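PDB 1RWZ: DNA polymerase sliding clamp from Archaeoglobus fulgidus, which forms a ring of three subunits through which DNA passes, and probably tethers the replicative polymerase and other DNA-processing proteins to it. Local coordinates for residues I77-E88 with T96-V104. Residues are numbered along the deposited sequence; the frame is centred on the assembly and turned at random.
Sequences ISKSISTKDLVE and TLKVKFGSV
Glu88 and Lys100 form an antiparallel hydrogen-bonded pair. Glu88 N donates to Lys100 O at 2.8 Å, and Lys100 N returns an equally short, nearly straight bond to Glu88 O. Each carbonyl also receives a weaker CA-H...O contact, Lys100 O from Val87 and Glu88 O from Val99. Further along, the direct ladder gives way to water. Two waters donate to Leu86 O and accept from Gly102 N, one of them weakly at the glycine.

On one face of the sheet the side chains of Glu88 and Lys100 run alongside each other. The lysine chain bends at chi3 (-60°), and its NZ makes a salt bridge with Glu88 OE1 at 3.4 Å. Glu88 OE2 lies close to Asp3 OD1, a neighbour that might raise the glutamate's proton affinity.

The other face, with Val87, Val99 and Phe101, is largely apolar. Val87 CG1 meets Val99 CG1 at 3.6 Å. Phe101 has CG between its backbone N and carbonyl carbon (chi1 59°), which turns the ring against Ile77 and the loop that follows it. Ile81 CG1 sits over the ring centre in a CH-pi contact, 3.5 Å from the centroid. Val104 CB lies on the opposite face, nearer the rim. Ser80 OG and Asp85 OD1 approach the ring obliquely.

Both polar groups are held by their own segment. Ser80 OG donates to Ile77 O of the helix end at 2.6 Å, in the carbonyl plane, and Ser80 N donates to the same oxygen. Asp85 OD1 accepts from Ser82 N, which comes from above the carboxylate plane.

A type II' turn leads into strand 104-109, where Val104 pairs with a neighbouring subunit. The arrangement is a beta hairpin, strands 86-91 and 96-101, packed against the preceding helix-to-strand loop in the N-terminal domain of the PCNA fold, beside the subunit interface.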
# COMPACT_ATOMS: atom_id res chain seq x y z
N ILE A 77 6.70 16.92 -9.87
CA ILE A 77 8.00 17.10 -9.24
C ILE A 77 7.91 17.01 -7.71
O ILE A 77 8.82 16.50 -7.06
CB ILE A 77 8.62 18.47 -9.61
CG1 ILE A 77 8.88 18.54 -11.12
CG2 ILE A 77 9.91 18.69 -8.84
CD1 ILE A 77 9.88 17.50 -11.62
N SER A 78 6.81 17.51 -7.15
CA SER A 78 6.62 17.48 -5.70
C SER A 78 6.57 16.05 -5.16
O SER A 78 6.79 15.83 -3.97
CB SER A 78 5.33 18.21 -5.31
OG SER A 78 4.19 17.48 -5.69
N LYS A 79 6.27 15.09 -6.03
CA LYS A 79 6.21 13.70 -5.60
C LYS A 79 7.60 13.15 -5.28
O LYS A 79 7.73 12.15 -4.58
CB LYS A 79 5.55 12.84 -6.69
CG LYS A 79 4.08 13.15 -6.90
CD LYS A 79 3.50 12.36 -8.05
CE LYS A 79 2.02 12.67 -8.24
NZ LYS A 79 1.43 11.90 -9.36
N SER A 80 8.63 13.82 -5.78
CA SER A 80 10.00 13.39 -5.51
C SER A 80 10.55 14.14 -4.30
O SER A 80 11.68 13.91 -3.86
CB SER A 80 10.89 13.63 -6.74
OG SER A 80 10.99 15.01 -7.05
N ILE A 81 9.73 15.04 -3.76
CA ILE A 81 10.12 15.82 -2.59
C ILE A 81 9.55 15.15 -1.34
O ILE A 81 8.41 14.69 -1.34
CB ILE A 81 9.58 17.26 -2.68
CG1 ILE A 81 10.14 17.96 -3.92
CG2 ILE A 81 9.95 18.03 -1.41
CD1 ILE A 81 9.63 19.38 -4.13
N SER A 82 10.35 15.10 -0.28
CA SER A 82 9.92 14.51 0.97
C SER A 82 9.21 15.55 1.82
O SER A 82 9.53 16.74 1.75
CB SER A 82 11.12 13.96 1.74
OG SER A 82 10.75 13.54 3.04
N THR A 83 8.24 15.12 2.63
CA THR A 83 7.52 16.05 3.49
C THR A 83 8.48 16.69 4.48
O THR A 83 8.23 17.79 4.98
CB THR A 83 6.39 15.34 4.27
OG1 THR A 83 6.95 14.27 5.06
CG2 THR A 83 5.35 14.78 3.32
N LYS A 84 9.58 15.99 4.76
CA LYS A 84 10.59 16.49 5.70
C LYS A 84 11.74 17.27 5.05
O LYS A 84 12.65 17.73 5.74
CB LYS A 84 11.15 15.32 6.51
CG LYS A 84 10.14 14.74 7.49
CD LYS A 84 10.76 13.65 8.35
CE LYS A 84 9.80 13.19 9.44
NZ LYS A 84 10.42 12.17 10.33
N ASP A 85 11.69 17.41 3.74
CA ASP A 85 12.71 18.18 3.02
C ASP A 85 12.35 19.65 3.17
O ASP A 85 11.18 19.99 3.37
CB ASP A 85 12.68 17.85 1.52
CG ASP A 85 13.39 16.56 1.18
OD1 ASP A 85 13.09 16.01 0.09
OD2 ASP A 85 14.24 16.10 1.97
N LEU A 86 13.35 20.52 3.10
CA LEU A 86 13.08 21.96 3.12
C LEU A 86 13.20 22.30 1.64
O LEU A 86 14.13 21.83 0.97
CB LEU A 86 14.12 22.75 3.91
CG LEU A 86 13.88 22.97 5.40
CD1 LEU A 86 14.87 24.01 5.92
CD2 LEU A 86 12.45 23.46 5.63
N VAL A 87 12.28 23.09 1.13
CA VAL A 87 12.31 23.45 -0.28
C VAL A 87 12.46 24.94 -0.48
O VAL A 87 11.79 25.73 0.18
CB VAL A 87 11.02 23.00 -1.00
CG1 VAL A 87 11.18 23.19 -2.51
CG2 VAL A 87 10.71 21.55 -0.66
N GLU A 88 13.35 25.33 -1.39
CA GLU A 88 13.56 26.74 -1.69
C GLU A 88 13.01 27.02 -3.09
O GLU A 88 13.26 26.27 -4.03
CB GLU A 88 15.05 27.09 -1.62
CG GLU A 88 15.37 28.55 -1.95
CD GLU A 88 16.83 28.92 -1.69
OE1 GLU A 88 17.68 28.01 -1.74
OE2 GLU A 88 17.12 30.10 -1.44
N THR A 96 11.70 31.72 -15.46
CA THR A 96 12.12 30.49 -14.81
C THR A 96 11.91 30.42 -13.29
O THR A 96 12.21 31.37 -12.57
CB THR A 96 13.62 30.22 -15.06
OG1 THR A 96 13.87 30.25 -16.47
CG2 THR A 96 14.02 28.87 -14.49
N LEU A 97 11.42 29.27 -12.84
CA LEU A 97 11.21 29.01 -11.42
C LEU A 97 12.19 27.91 -11.02
O LEU A 97 12.23 26.85 -11.65
CB LEU A 97 9.79 28.52 -11.16
CG LEU A 97 9.51 27.94 -9.77
CD1 LEU A 97 9.66 29.02 -8.70
CD2 LEU A 97 8.11 27.34 -9.73
N LYS A 98 12.98 28.17 -9.98
CA LYS A 98 13.92 27.18 -9.49
C LYS A 98 13.34 26.56 -8.23
O LYS A 98 12.83 27.27 -7.36
CB LYS A 98 15.27 27.81 -9.16
CG LYS A 98 16.04 28.34 -10.37
CD LYS A 98 17.41 28.86 -9.94
CE LYS A 98 18.19 29.40 -11.13
NZ LYS A 98 19.52 29.93 -10.70
N VAL A 99 13.40 25.24 -8.14
CA VAL A 99 12.89 24.52 -6.98
C VAL A 99 14.05 23.70 -6.46
O VAL A 99 14.52 22.77 -7.12
CB VAL A 99 11.74 23.58 -7.37
CG1 VAL A 99 11.20 22.87 -6.14
CG2 VAL A 99 10.64 24.37 -8.06
N LYS A 100 14.53 24.05 -5.27
CA LYS A 100 15.67 23.34 -4.69
C LYS A 100 15.33 22.61 -3.40
O LYS A 100 14.68 23.16 -2.51
CB LYS A 100 16.81 24.31 -4.43
CG LYS A 100 17.25 25.10 -5.65
CD LYS A 100 18.63 25.71 -5.45
CE LYS A 100 18.66 26.65 -4.27
NZ LYS A 100 20.05 27.12 -4.00
N PHE A 101 15.79 21.36 -3.31
CA PHE A 101 15.56 20.54 -2.14
C PHE A 101 16.62 19.44 -2.15
O PHE A 101 16.97 18.92 -3.21
CB PHE A 101 14.14 19.96 -2.15
CG PHE A 101 13.83 19.12 -3.36
CD1 PHE A 101 14.02 17.74 -3.33
CD2 PHE A 101 13.35 19.70 -4.52
CE1 PHE A 101 13.74 16.95 -4.45
CE2 PHE A 101 13.07 18.93 -5.65
CZ PHE A 101 13.26 17.55 -5.61
N GLY A 102 17.13 19.09 -0.97
CA GLY A 102 18.16 18.07 -0.92
C GLY A 102 19.32 18.54 -1.79
O GLY A 102 19.73 19.69 -1.70
N SER A 103 19.84 17.65 -2.63
CA SER A 103 20.95 18.01 -3.51
C SER A 103 20.45 18.24 -4.93
O SER A 103 21.22 18.20 -5.89
CB SER A 103 22.00 16.90 -3.52
OG SER A 103 22.57 16.72 -2.24
N VAL A 104 19.15 18.50 -5.06
CA VAL A 104 18.53 18.70 -6.36
C VAL A 104 18.03 20.11 -6.64
O VAL A 104 17.54 20.80 -5.75
CB VAL A 104 17.34 17.73 -6.52
CG1 VAL A 104 16.54 18.06 -7.76
CG2 VAL A 104 17.86 16.30 -6.57
O HOH W 1 15.89 19.58 1.49
O HOH W 2 17.04 21.57 1.28
O HOH W 3 20.11 29.48 -3.16